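Local coordinates for extracellular solute-binding protein, family 1 (Bifidobacterium longum subsp. infantis ATCC 15697, PDB 3QUF) that probably binds a solute, as yet unidentified, outside the cell and delivers it to an ABC-type importer, as family 1 solute-binding proteins do, at residues I186-Y198 and T219-A231. Numbering follows the deposited sequence.
Sequences IAGSFTGLLASYY and TKDWTPVFKRWEA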
loop_
_atom_site.group_PDB
_atom_site.type_symbol
_atom_site.label_atom_id
_atom_site.label_comp_id
_atom_site.label_asym_id
_atom_site.label_seq_id
_atom_site.Cartn_x
_atom_site.Cartn_y
_atom_site.Cartn_z
ATOM N N ILE A 186 -5.208 3.908 9.020
ATOM C CA ILE A 186 -5.874 2.663 9.417
ATOM C C ILE A 186 -4.752 1.724 9.884
ATOM O O ILE A 186 -3.697 1.655 9.249
ATOM C CB ILE A 186 -6.618 2.082 8.203
ATOM C CG1 ILE A 186 -7.694 3.096 7.767
ATOM C CG2 ILE A 186 -7.237 0.734 8.497
ATOM C CD1 ILE A 186 -8.727 3.307 8.806
ATOM N N ALA A 187 -4.996 0.980 10.966
ATOM C CA ALA A 187 -3.997 0.085 11.524
ATOM C C ALA A 187 -3.561 -0.960 10.513
ATOM O O ALA A 187 -4.390 -1.626 9.878
ATOM C CB ALA A 187 -4.525 -0.622 12.799
ATOM N N GLY A 188 -2.256 -1.122 10.386
ATOM C CA GLY A 188 -1.701 -2.145 9.498
ATOM C C GLY A 188 -2.087 -3.571 9.912
ATOM O O GLY A 188 -2.343 -4.421 9.067
ATOM N N SER A 189 -2.131 -3.847 11.203
ATOM C CA SER A 189 -2.527 -5.197 11.671
ATOM C C SER A 189 -3.968 -5.530 11.296
ATOM O O SER A 189 -4.283 -6.646 10.878
ATOM C CB SER A 189 -2.320 -5.340 13.213
ATOM O OG SER A 189 -3.087 -4.390 13.972
ATOM N N PHE A 190 -4.859 -4.564 11.486
ATOM C CA PHE A 190 -6.236 -4.717 11.092
ATOM C C PHE A 190 -6.324 -4.954 9.591
ATOM O O PHE A 190 -7.053 -5.827 9.144
ATOM C CB PHE A 190 -7.067 -3.473 11.451
ATOM C CG PHE A 190 -8.464 -3.553 10.950
ATOM C CD1 PHE A 190 -9.440 -4.277 11.642
ATOM C CD2 PHE A 190 -8.800 -2.964 9.738
ATOM C CE1 PHE A 190 -10.714 -4.381 11.151
ATOM C CE2 PHE A 190 -10.096 -3.078 9.250
ATOM C CZ PHE A 190 -11.039 -3.791 9.962
ATOM N N THR A 191 -5.577 -4.169 8.814
ATOM C CA THR A 191 -5.644 -4.309 7.352
ATOM C C THR A 191 -5.172 -5.699 6.938
ATOM O O THR A 191 -5.772 -6.317 6.044
ATOM C CB THR A 191 -4.856 -3.208 6.667
ATOM O OG1 THR A 191 -5.440 -1.951 7.064
ATOM C CG2 THR A 191 -4.906 -3.334 5.149
ATOM N N GLY A 192 -4.120 -6.195 7.590
ATOM C CA GLY A 192 -3.626 -7.553 7.316
ATOM C C GLY A 192 -4.652 -8.621 7.625
ATOM O O GLY A 192 -4.800 -9.613 6.895
ATOM N N LEU A 193 -5.401 -8.418 8.706
ATOM C CA LEU A 193 -6.433 -9.348 9.104
ATOM C C LEU A 193 -7.618 -9.300 8.155
ATOM O O LEU A 193 -8.151 -10.328 7.766
ATOM C CB LEU A 193 -6.830 -9.049 10.551
ATOM C CG LEU A 193 -7.694 -10.099 11.244
ATOM C CD1 LEU A 193 -6.943 -11.432 11.341
ATOM C CD2 LEU A 193 -8.125 -9.585 12.640
ATOM N N LEU A 194 -7.996 -8.092 7.751
ATOM C CA LEU A 194 -9.010 -7.861 6.742
ATOM C C LEU A 194 -8.633 -8.528 5.420
ATOM O O LEU A 194 -9.497 -9.202 4.787
ATOM C CB LEU A 194 -9.223 -6.354 6.549
ATOM C CG LEU A 194 -10.254 -5.976 5.510
ATOM C CD1 LEU A 194 -11.677 -6.381 5.927
ATOM C CD2 LEU A 194 -10.163 -4.431 5.164
ATOM N N ALA A 195 -7.364 -8.386 5.029
ATOM C CA ALA A 195 -6.876 -8.912 3.764
ATOM C C ALA A 195 -7.055 -10.435 3.785
ATOM O O ALA A 195 -7.515 -11.027 2.819
ATOM C CB ALA A 195 -5.424 -8.534 3.533
ATOM N N SER A 196 -6.736 -11.039 4.916
ATOM C CA SER A 196 -6.899 -12.491 5.074
ATOM C C SER A 196 -8.345 -12.900 5.044
ATOM O O SER A 196 -8.702 -13.901 4.411
ATOM C CB SER A 196 -6.250 -12.924 6.364
ATOM O OG SER A 196 -6.455 -14.310 6.664
ATOM N N TYR A 197 -9.196 -12.177 5.765
ATOM C CA TYR A 197 -10.638 -12.422 5.729
ATOM C C TYR A 197 -11.164 -12.561 4.328
ATOM O O TYR A 197 -11.936 -13.470 4.048
ATOM C CB TYR A 197 -11.409 -11.312 6.491
ATOM C CG TYR A 197 -12.897 -11.294 6.288
ATOM C CD1 TYR A 197 -13.734 -12.077 7.075
ATOM C CD2 TYR A 197 -13.472 -10.469 5.339
ATOM C CE1 TYR A 197 -15.084 -12.054 6.903
ATOM C CE2 TYR A 197 -14.862 -10.431 5.175
ATOM C CZ TYR A 197 -15.646 -11.241 5.970
ATOM O OH TYR A 197 -17.015 -11.217 5.796
ATOM N N TYR A 198 -10.728 -11.674 3.443
ATOM C CA TYR A 198 -11.124 -11.706 2.063
ATOM C C TYR A 198 -10.367 -12.742 1.246
ATOM O O TYR A 198 -10.972 -13.474 0.424
ATOM C CB TYR A 198 -10.900 -10.323 1.452
ATOM C CG TYR A 198 -11.842 -9.222 1.863
ATOM C CD1 TYR A 198 -13.231 -9.394 1.802
ATOM C CD2 TYR A 198 -11.349 -7.975 2.219
ATOM C CE1 TYR A 198 -14.098 -8.358 2.085
ATOM C CE2 TYR A 198 -12.231 -6.927 2.502
ATOM C CZ TYR A 198 -13.594 -7.113 2.400
ATOM O OH TYR A 198 -14.472 -6.064 2.662
ATOM N N THR A 219 -20.789 -3.057 7.621
ATOM C CA THR A 219 -21.468 -3.859 8.620
ATOM C C THR A 219 -21.412 -5.336 8.315
ATOM O O THR A 219 -21.215 -6.137 9.222
ATOM C CB THR A 219 -22.925 -3.400 8.784
ATOM O OG1 THR A 219 -22.899 -2.051 9.248
ATOM C CG2 THR A 219 -23.674 -4.287 9.799
ATOM N N LYS A 220 -21.571 -5.706 7.052
ATOM C CA LYS A 220 -21.493 -7.139 6.689
ATOM C C LYS A 220 -20.071 -7.683 6.803
ATOM O O LYS A 220 -19.840 -8.753 7.391
ATOM C CB LYS A 220 -22.033 -7.398 5.282
ATOM C CG LYS A 220 -23.574 -7.311 5.157
ATOM C CD LYS A 220 -24.011 -7.471 3.675
ATOM C CE LYS A 220 -25.356 -6.764 3.321
ATOM N NZ LYS A 220 -25.374 -6.190 1.895
ATOM N N ASP A 221 -19.112 -6.954 6.229
ATOM C CA ASP A 221 -17.768 -7.535 6.021
ATOM C C ASP A 221 -16.690 -7.098 6.980
ATOM O O ASP A 221 -15.784 -7.878 7.261
ATOM C CB ASP A 221 -17.324 -7.323 4.584
ATOM C CG ASP A 221 -17.959 -8.318 3.632
ATOM O OD1 ASP A 221 -18.102 -9.536 3.978
ATOM O OD2 ASP A 221 -18.319 -7.858 2.548
ATOM N N TRP A 222 -16.729 -5.863 7.463
ATOM C CA TRP A 222 -15.712 -5.427 8.391
ATOM C C TRP A 222 -16.041 -5.827 9.824
ATOM O O TRP A 222 -15.130 -6.008 10.610
ATOM C CB TRP A 222 -15.464 -3.926 8.319
ATOM C CG TRP A 222 -14.622 -3.491 7.125
ATOM C CD1 TRP A 222 -14.631 -4.029 5.859
ATOM C CD2 TRP A 222 -13.637 -2.443 7.094
ATOM N NE1 TRP A 222 -13.750 -3.353 5.055
ATOM C CE2 TRP A 222 -13.135 -2.371 5.782
ATOM C CE3 TRP A 222 -13.164 -1.540 8.037
ATOM C CZ2 TRP A 222 -12.150 -1.446 5.396
ATOM C CZ3 TRP A 222 -12.196 -0.600 7.652
ATOM C CH2 TRP A 222 -11.699 -0.574 6.336
ATOM N N THR A 223 -17.334 -5.961 10.149
ATOM C CA THR A 223 -17.715 -6.350 11.531
ATOM C C THR A 223 -16.980 -7.563 12.053
ATOM O O THR A 223 -16.409 -7.503 13.132
ATOM C CB THR A 223 -19.226 -6.552 11.697
ATOM O OG1 THR A 223 -19.882 -5.341 11.349
ATOM C CG2 THR A 223 -19.553 -6.912 13.129
ATOM N N PRO A 224 -16.966 -8.671 11.289
ATOM C CA PRO A 224 -16.283 -9.872 11.799
ATOM C C PRO A 224 -14.790 -9.699 11.991
ATOM O O PRO A 224 -14.194 -10.344 12.847
ATOM C CB PRO A 224 -16.546 -10.928 10.733
ATOM C CG PRO A 224 -16.985 -10.205 9.516
ATOM C CD PRO A 224 -17.617 -8.900 9.987
ATOM N N VAL A 225 -14.201 -8.811 11.207
ATOM C CA VAL A 225 -12.776 -8.533 11.322
ATOM C C VAL A 225 -12.522 -7.659 12.523
ATOM O O VAL A 225 -11.629 -7.941 13.326
ATOM C CB VAL A 225 -12.202 -7.940 10.013
ATOM C CG1 VAL A 225 -10.641 -7.764 10.103
ATOM C CG2 VAL A 225 -12.570 -8.836 8.836
ATOM N N PHE A 226 -13.353 -6.653 12.717
ATOM C CA PHE A 226 -13.276 -5.827 13.905
ATOM C C PHE A 226 -13.467 -6.696 15.164
ATOM O O PHE A 226 -12.849 -6.432 16.179
ATOM C CB PHE A 226 -14.346 -4.751 13.911
ATOM C CG PHE A 226 -14.000 -3.467 13.156
ATOM C CD1 PHE A 226 -12.803 -2.800 13.358
ATOM C CD2 PHE A 226 -14.928 -2.900 12.302
ATOM C CE1 PHE A 226 -12.529 -1.584 12.681
ATOM C CE2 PHE A 226 -14.672 -1.703 11.648
ATOM C CZ PHE A 226 -13.468 -1.049 11.843
ATOM N N LYS A 227 -14.335 -7.698 15.096
ATOM C CA LYS A 227 -14.584 -8.574 16.256
ATOM C C LYS A 227 -13.312 -9.301 16.667
ATOM O O LYS A 227 -13.014 -9.432 17.864
ATOM C CB LYS A 227 -15.684 -9.605 15.983
ATOM C CG LYS A 227 -17.106 -9.075 15.960
ATOM C CD LYS A 227 -18.128 -10.251 16.082
ATOM C CE LYS A 227 -19.597 -9.838 15.815
ATOM N NZ LYS A 227 -20.030 -8.590 16.497
ATOM N N ARG A 228 -12.578 -9.818 15.685
ATOM C CA ARG A 228 -11.358 -10.545 15.973
ATOM C C ARG A 228 -10.257 -9.585 16.401
ATOM O O ARG A 228 -9.483 -9.867 17.325
ATOM C CB ARG A 228 -10.940 -11.396 14.783
ATOM C CG ARG A 228 -11.973 -12.453 14.406
ATOM C CD ARG A 228 -12.332 -13.367 15.616
ATOM N NE ARG A 228 -11.128 -13.960 16.207
ATOM C CZ ARG A 228 -10.914 -14.172 17.512
ATOM N NH1 ARG A 228 -11.800 -13.820 18.414
ATOM N NH2 ARG A 228 -9.769 -14.721 17.921
ATOM N N TRP A 229 -10.221 -8.423 15.773
ATOM C CA TRP A 229 -9.266 -7.381 16.177
ATOM C C TRP A 229 -9.594 -6.885 17.601
ATOM O O TRP A 229 -8.681 -6.749 18.413
ATOM C CB TRP A 229 -9.270 -6.225 15.144
ATOM C CG TRP A 229 -8.037 -5.390 15.112
ATOM C CD1 TRP A 229 -6.827 -5.749 14.665
ATOM C CD2 TRP A 229 -7.916 -4.032 15.553
ATOM N NE1 TRP A 229 -5.939 -4.697 14.775
ATOM C CE2 TRP A 229 -6.592 -3.627 15.301
ATOM C CE3 TRP A 229 -8.807 -3.110 16.095
ATOM C CZ2 TRP A 229 -6.118 -2.367 15.615
ATOM C CZ3 TRP A 229 -8.342 -1.845 16.383
ATOM C CH2 TRP A 229 -7.001 -1.490 16.156
ATOM N N GLU A 230 -10.873 -6.659 17.913
ATOM C CA GLU A 230 -11.315 -6.243 19.260
ATOM C C GLU A 230 -10.889 -7.311 20.297
ATOM O O GLU A 230 -10.468 -6.984 21.416
ATOM C CB GLU A 230 -12.840 -6.012 19.290
ATOM C CG GLU A 230 -13.412 -5.570 20.653
ATOM C CD GLU A 230 -14.949 -5.490 20.683
ATOM O OE1 GLU A 230 -15.610 -5.926 19.714
ATOM O OE2 GLU A 230 -15.508 -5.004 21.691
ATOM N N ALA A 231 -10.990 -8.585 19.920
ATOM C CA ALA A 231 -10.638 -9.683 20.835
ATOM C C ALA A 231 -9.174 -9.600 21.273
ATOM O O ALA A 231 -8.857 -9.906 22.428
ATOM C CB ALA A 231 -10.925 -11.056 20.194
HETATM O O HOH W 1 -16.665 -6.357 0.983
#
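S189 OG has two hydrogen-bond partners, W229 NE1 and E180 OE1. W229 NE1 donates to S189 OG at 3.0 Å, nearly straight at 169° and within the indole plane. With OG between the backbone N and the carbonyl carbon, S189 meets the indole at its N-H edge. The contact joins helices 188-198 and 223-231 of a bacterial solute-binding protein. Their axes come within 9.7 Å and run roughly antiparallel, at 133°.

F190, W222, F226 and W229 form an aromatic cluster across the contact. F190 swings its ring anti to the backbone N (chi1 175°), which inserts it among the other three. Its ring makes an offset stack with F226, centroids 4.7 Å apart. It also turns an edge to the face of W229, while F190 CB lies over the W229 five-membered ring. W222 meets the F190 ring obliquely. L194 CD1 sits over the W222 five-membered ring, and L194 CD2 touches W222 CZ2 at 3.6 Å. Helices 376-391 and 397-408 pack against F226, and these two helices also touch W229 and W222 respectively.

V225 is a knob in a hole formed by F190, L193, L194 and Y197. Its two methyls divide the work. V225 CG1 touches F190 CE1 at 3.5 Å, and V225 CG2 lies over the Y197 ring.

W222 NE1 and Y198 OH both bond to D208, outside the two helices. A water donates to Y198 OH and to D221 OD2, and OD2 is also bonded to S216. The other carboxylate oxygen, D221 OD1, accepts the hydroxyl proton of Y197 OH at 2.7 Å through its anti lone pair.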